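PDB 7AE5: protein ShdD from Sedimentibacter hydroxybenzoicus, which takes part in the non-oxidative decarboxylation and detoxification of phenolic derivatives under anaerobic conditions, although its precise biochemical role is unknown. Local coordinates for residues Met1-Met14 and Glu24-Arg36. Numbering follows the deposited sequence.
With ZN (zinc ion), chain Z.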
loop_
_atom_site.group_PDB
_atom_site.type_symbol
_atom_site.label_atom_id
_atom_site.label_comp_id
_atom_site.label_asym_id
_atom_site.label_seq_id
_atom_site.Cartn_x
_atom_site.Cartn_y
_atom_site.Cartn_z
ATOM N N MET H 1 8.368 8.248 -60.275
ATOM C CA MET H 1 8.813 8.860 -59.029
ATOM C C MET H 1 7.681 8.865 -58.005
ATOM O O MET H 1 6.817 9.742 -58.021
ATOM C CB MET H 1 9.316 10.279 -59.283
ATOM C CG MET H 1 10.542 10.654 -58.477
ATOM S SD MET H 1 10.512 12.381 -57.970
ATOM C CE MET H 1 10.102 13.181 -59.520
ATOM N N LYS H 2 7.701 7.884 -57.110
ATOM C CA LYS H 2 6.578 7.610 -56.229
ATOM C C LYS H 2 6.707 8.357 -54.906
ATOM O O LYS H 2 7.799 8.720 -54.464
ATOM C CB LYS H 2 6.465 6.108 -55.968
ATOM C CG LYS H 2 6.324 5.268 -57.232
ATOM C CD LYS H 2 5.986 3.811 -56.927
ATOM C CE LYS H 2 6.300 3.440 -55.482
ATOM N NZ LYS H 2 5.951 2.021 -55.189
ATOM N N CYS H 3 5.558 8.576 -54.271
ATOM C CA CYS H 3 5.530 9.170 -52.945
ATOM C C CYS H 3 6.096 8.184 -51.929
ATOM O O CYS H 3 5.651 7.036 -51.848
ATOM C CB CYS H 3 4.100 9.564 -52.578
ATOM S SG CYS H 3 3.817 9.792 -50.813
ATOM N N HIS H 4 7.085 8.633 -51.153
ATOM C CA HIS H 4 7.793 7.735 -50.247
ATOM C C HIS H 4 6.913 7.224 -49.113
ATOM O O HIS H 4 7.240 6.197 -48.510
ATOM C CB HIS H 4 9.023 8.438 -49.669
ATOM C CG HIS H 4 10.020 8.857 -50.703
ATOM N ND1 HIS H 4 9.898 10.026 -51.422
ATOM C CD2 HIS H 4 11.154 8.262 -51.142
ATOM C CE1 HIS H 4 10.916 10.134 -52.258
ATOM N NE2 HIS H 4 11.692 9.077 -52.108
ATOM N N ARG H 5 5.808 7.906 -48.815
ATOM C CA ARG H 5 4.972 7.539 -47.680
ATOM C C ARG H 5 3.884 6.536 -48.056
ATOM O O ARG H 5 3.716 5.518 -47.379
ATOM C CB ARG H 5 4.340 8.793 -47.070
ATOM C CG ARG H 5 3.250 8.503 -46.053
ATOM C CD ARG H 5 3.170 9.606 -45.015
ATOM N NE ARG H 5 2.305 10.698 -45.444
ATOM C CZ ARG H 5 2.100 11.806 -44.747
ATOM N NH1 ARG H 5 2.691 12.008 -43.581
ATOM N NH2 ARG H 5 1.284 12.737 -45.232
ATOM N N CYS H 6 3.138 6.808 -49.124
ATOM C CA CYS H 6 2.012 5.972 -49.509
ATOM C C CYS H 6 2.209 5.266 -50.844
ATOM O O CYS H 6 1.329 4.505 -51.260
ATOM C CB CYS H 6 0.728 6.807 -49.546
ATOM S SG CYS H 6 0.542 7.804 -51.030
ATOM N N GLY H 7 3.333 5.490 -51.521
ATOM C CA GLY H 7 3.652 4.783 -52.744
ATOM C C GLY H 7 2.918 5.243 -53.983
ATOM O O GLY H 7 3.124 4.659 -55.054
ATOM N N SER H 8 2.077 6.268 -53.884
ATOM C CA SER H 8 1.312 6.716 -55.037
ATOM C C SER H 8 2.217 7.376 -56.073
ATOM O O SER H 8 3.208 8.033 -55.742
ATOM C CB SER H 8 0.221 7.693 -54.605
ATOM O OG SER H 8 -0.096 8.596 -55.649
ATOM N N ASP H 9 1.865 7.187 -57.342
ATOM C CA ASP H 9 2.516 7.879 -58.446
ATOM C C ASP H 9 1.859 9.221 -58.750
ATOM O O ASP H 9 2.361 9.968 -59.596
ATOM C CB ASP H 9 2.518 6.990 -59.698
ATOM C CG ASP H 9 3.287 7.605 -60.854
ATOM O OD1 ASP H 9 4.419 8.078 -60.622
ATOM O OD2 ASP H 9 2.761 7.613 -61.989
ATOM N N ASN H 10 0.758 9.550 -58.073
ATOM C CA ASN H 10 0.075 10.830 -58.264
ATOM C C ASN H 10 0.839 11.921 -57.509
ATOM O O ASN H 10 0.395 12.466 -56.498
ATOM C CB ASN H 10 -1.373 10.733 -57.808
ATOM C CG ASN H 10 -2.216 11.894 -58.295
ATOM O OD1 ASN H 10 -1.744 12.749 -59.045
ATOM N ND2 ASN H 10 -3.475 11.927 -57.872
ATOM N N VAL H 11 2.021 12.234 -58.035
ATOM C CA VAL H 11 2.924 13.221 -57.459
ATOM C C VAL H 11 3.142 14.325 -58.483
ATOM O O VAL H 11 3.308 14.052 -59.676
ATOM C CB VAL H 11 4.265 12.579 -57.045
ATOM C CG1 VAL H 11 5.321 13.644 -56.771
ATOM C CG2 VAL H 11 4.071 11.682 -55.831
ATOM N N ARG H 12 3.127 15.573 -58.018
ATOM C CA ARG H 12 3.360 16.727 -58.872
ATOM C C ARG H 12 4.402 17.629 -58.227
ATOM O O ARG H 12 4.719 17.505 -57.041
ATOM C CB ARG H 12 2.067 17.511 -59.127
ATOM C CG ARG H 12 1.531 18.217 -57.896
ATOM C CD ARG H 12 0.274 19.010 -58.211
ATOM N NE ARG H 12 -0.289 19.610 -57.008
ATOM C CZ ARG H 12 0.011 20.823 -56.563
ATOM N NH1 ARG H 12 0.855 21.608 -57.213
ATOM N NH2 ARG H 12 -0.549 21.257 -55.438
ATOM N N LYS H 13 4.935 18.547 -59.029
ATOM C CA LYS H 13 5.934 19.493 -58.550
ATOM C C LYS H 13 5.250 20.682 -57.889
ATOM O O LYS H 13 4.448 21.377 -58.523
ATOM C CB LYS H 13 6.823 19.961 -59.696
ATOM C CG LYS H 13 7.745 21.098 -59.306
ATOM C CD LYS H 13 9.078 20.983 -60.006
ATOM C CE LYS H 13 8.944 21.250 -61.491
ATOM N NZ LYS H 13 8.406 22.613 -61.741
ATOM N N MET H 14 5.573 20.919 -56.618
ATOM C CA MET H 14 5.012 22.059 -55.902
ATOM C C MET H 14 5.679 23.361 -56.332
ATOM O O MET H 14 5.011 24.285 -56.809
ATOM C CB MET H 14 5.156 21.851 -54.393
ATOM C CG MET H 14 4.053 22.488 -53.569
ATOM S SD MET H 14 4.565 22.751 -51.862
ATOM C CE MET H 14 4.374 21.097 -51.204
ATOM N N GLU H 24 13.963 21.136 -56.269
ATOM C CA GLU H 24 12.526 21.240 -56.457
ATOM C C GLU H 24 11.848 20.568 -55.272
ATOM O O GLU H 24 12.473 19.805 -54.531
ATOM C CB GLU H 24 12.077 20.581 -57.773
ATOM C CG GLU H 24 13.087 20.724 -58.911
ATOM C CD GLU H 24 12.465 20.595 -60.294
ATOM O OE1 GLU H 24 11.765 19.585 -60.537
ATOM O OE2 GLU H 24 12.694 21.487 -61.143
ATOM N N VAL H 25 10.565 20.860 -55.087
ATOM C CA VAL H 25 9.769 20.255 -54.025
ATOM C C VAL H 25 8.580 19.549 -54.656
ATOM O O VAL H 25 7.843 20.151 -55.446
ATOM C CB VAL H 25 9.301 21.292 -52.989
ATOM C CG1 VAL H 25 8.586 20.597 -51.843
ATOM C CG2 VAL H 25 10.482 22.092 -52.469
ATOM N N TYR H 26 8.395 18.282 -54.307
ATOM C CA TYR H 26 7.295 17.470 -54.800
ATOM C C TYR H 26 6.292 17.231 -53.681
ATOM O O TYR H 26 6.629 17.298 -52.497
ATOM C CB TYR H 26 7.811 16.137 -55.351
ATOM C CG TYR H 26 8.923 16.313 -56.357
ATOM C CD1 TYR H 26 8.650 16.719 -57.655
ATOM C CD2 TYR H 26 10.248 16.093 -56.003
ATOM C CE1 TYR H 26 9.663 16.890 -58.577
ATOM C CE2 TYR H 26 11.268 16.262 -56.919
ATOM C CZ TYR H 26 10.970 16.661 -58.203
ATOM O OH TYR H 26 11.983 16.830 -59.118
ATOM N N VAL H 27 5.047 16.963 -54.067
ATOM C CA VAL H 27 3.969 16.728 -53.112
ATOM C C VAL H 27 3.041 15.655 -53.663
ATOM O O VAL H 27 2.697 15.658 -54.850
ATOM C CB VAL H 27 3.194 18.026 -52.788
ATOM C CG1 VAL H 27 2.643 18.667 -54.058
ATOM C CG2 VAL H 27 2.079 17.756 -51.778
ATOM N N CYS H 28 2.652 14.725 -52.796
ATOM C CA CYS H 28 1.721 13.671 -53.164
ATOM C C CYS H 28 0.296 14.207 -53.137
ATOM O O CYS H 28 -0.107 14.873 -52.179
ATOM C CB CYS H 28 1.866 12.488 -52.208
ATOM S SG CYS H 28 0.622 11.204 -52.404
ATOM N N GLU H 29 -0.465 13.922 -54.194
ATOM C CA GLU H 29 -1.844 14.385 -54.266
ATOM C C GLU H 29 -2.815 13.473 -53.530
ATOM O O GLU H 29 -3.991 13.826 -53.401
ATOM C CB GLU H 29 -2.275 14.535 -55.728
ATOM C CG GLU H 29 -1.565 15.661 -56.466
ATOM C CD GLU H 29 -2.406 16.259 -57.578
ATOM O OE1 GLU H 29 -3.540 16.704 -57.297
ATOM O OE2 GLU H 29 -1.933 16.289 -58.733
ATOM N N LYS H 30 -2.357 12.321 -53.040
ATOM C CA LYS H 30 -3.225 11.440 -52.269
ATOM C C LYS H 30 -3.101 11.681 -50.766
ATOM O O LYS H 30 -4.115 11.779 -50.068
ATOM C CB LYS H 30 -2.921 9.974 -52.595
ATOM C CG LYS H 30 -4.107 9.048 -52.375
ATOM C CD LYS H 30 -3.698 7.759 -51.679
ATOM C CE LYS H 30 -3.146 6.743 -52.660
ATOM N NZ LYS H 30 -3.068 5.384 -52.056
ATOM N N CYS H 31 -1.874 11.787 -50.253
ATOM C CA CYS H 31 -1.646 11.877 -48.814
ATOM C C CYS H 31 -0.923 13.151 -48.392
ATOM O O CYS H 31 -0.569 13.285 -47.212
ATOM C CB CYS H 31 -0.869 10.650 -48.327
ATOM S SG CYS H 31 0.911 10.735 -48.593
ATOM N N CYS H 32 -0.685 14.081 -49.316
ATOM C CA CYS H 32 -0.131 15.409 -49.057
ATOM C C CYS H 32 1.312 15.388 -48.565
ATOM O O CYS H 32 1.828 16.438 -48.164
ATOM C CB CYS H 32 -0.984 16.199 -48.056
ATOM S SG CYS H 32 -2.758 16.141 -48.369
ATOM N N TYR H 33 1.979 14.236 -48.582
ATOM C CA TYR H 33 3.392 14.199 -48.230
ATOM C C TYR H 33 4.203 14.993 -49.247
ATOM O O TYR H 33 3.986 14.887 -50.456
ATOM C CB TYR H 33 3.893 12.755 -48.171
ATOM C CG TYR H 33 5.297 12.607 -47.624
ATOM C CD1 TYR H 33 5.566 12.814 -46.276
ATOM C CD2 TYR H 33 6.353 12.257 -48.454
ATOM C CE1 TYR H 33 6.850 12.677 -45.772
ATOM C CE2 TYR H 33 7.639 12.118 -47.961
ATOM C CZ TYR H 33 7.881 12.329 -46.619
ATOM O OH TYR H 33 9.159 12.193 -46.127
ATOM N N SER H 34 5.136 15.800 -48.751
ATOM C CA SER H 34 5.970 16.630 -49.605
ATOM C C SER H 34 7.434 16.455 -49.229
ATOM O O SER H 34 7.762 16.122 -48.086
ATOM C CB SER H 34 5.578 18.111 -49.511
ATOM O OG SER H 34 5.799 18.615 -48.207
ATOM N N TRP H 35 8.313 16.686 -50.203
ATOM C CA TRP H 35 9.740 16.502 -49.978
ATOM C C TRP H 35 10.533 17.234 -51.051
ATOM O O TRP H 35 10.045 17.480 -52.158
ATOM C CB TRP H 35 10.116 15.015 -49.950
ATOM C CG TRP H 35 10.020 14.321 -51.276
ATOM C CD1 TRP H 35 11.027 14.133 -52.178
ATOM C CD2 TRP H 35 8.855 13.710 -51.842
ATOM N NE1 TRP H 35 10.559 13.448 -53.272
ATOM C CE2 TRP H 35 9.229 13.176 -53.091
ATOM C CE3 TRP H 35 7.531 13.565 -51.416
ATOM C CZ2 TRP H 35 8.327 12.507 -53.918
ATOM C CZ3 TRP H 35 6.638 12.901 -52.237
ATOM C CH2 TRP H 35 7.041 12.380 -53.474
ATOM N N ARG H 36 11.769 17.575 -50.699
ATOM C CA ARG H 36 12.697 18.235 -51.604
ATOM C C ARG H 36 13.473 17.200 -52.408
ATOM O O ARG H 36 13.759 16.100 -51.927
ATOM C CB ARG H 36 13.669 19.121 -50.822
ATOM C CG ARG H 36 14.104 20.384 -51.548
ATOM C CD ARG H 36 15.089 21.185 -50.707
ATOM N NE ARG H 36 14.578 21.456 -49.369
ATOM C CZ ARG H 36 13.767 22.461 -49.066
ATOM N NH1 ARG H 36 13.351 23.315 -49.986
ATOM N NH2 ARG H 36 13.364 22.612 -47.807
HETATM ZN ZN ZN Z . 1.495 9.897 -50.681
#
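Cys3 and Cys6 meet Cys28 and Cys31 around one zinc ion, each SG 2.3 Å from the metal; the two CxxC turns, one from each segment, form a Cys4 site, an arrangement consistent with a zinc ribbon. Backbone amides donate to the thiolates within each turn: Cys6 N to Cys3 SG, and Cys31 N to Cys28 SG. Such donors probably temper the negative charge of the sulfurs. Arg5 adds two bonds across the segments, gripping Cys31 side-on: NE points almost straight at SG (3.4 Å, N-H...S angle 170°) while NH2 reaches Cys31 O at 2.8 Å. Both acceptors lie near the guanidinium plane, which helps set its rotation; NH1 bonds to Gly274 O of the phenolic acid decarboxylase chain, and Tyr33 CD1 covers one face.

Antiparallel pairing is evidenced by Arg12 and Val27, a hydrogen-bonded pair with Arg12 N to Val27 O at 3.2 Å and Val27 N to Arg12 O at 3.0 Å. Val11-Cys28 and Lys13-Tyr26 flank it as non-hydrogen-bonded pairs; Met14 N to Val25 O continues the pairing, and Glu29 N to Asn10 O closes it just past the strand ends.

Aromatic packing lies on the face of Val11 and Tyr26, aliphatic packing on the other. His4 turns its ring edge onto the face of Trp35 in a T-shaped stack (centroids 4.6 Å apart, planes at 89°), Tyr26 CB lies over the opposite indole face, and Val11 CG2 meets the indole edge, 3.9 Å from Trp35 CH2. Met1, poorly ordered, appears to lay SD and CE over one face of the Tyr26 ring, a Met-aromatic contact. On the face bearing Arg12 and Val27, Met14 CE touches Val27 CB (3.7 Å) and Ser34; the Arg12 guanidinium is salt-bridged to Asp173 of the phenolic acid decarboxylase chain.

Strand 24-28 runs between strands 11-16 and 34-36, with the zinc site at one end of this sheet and Ile54 of helix 51-55 against Lys30 and Cys31.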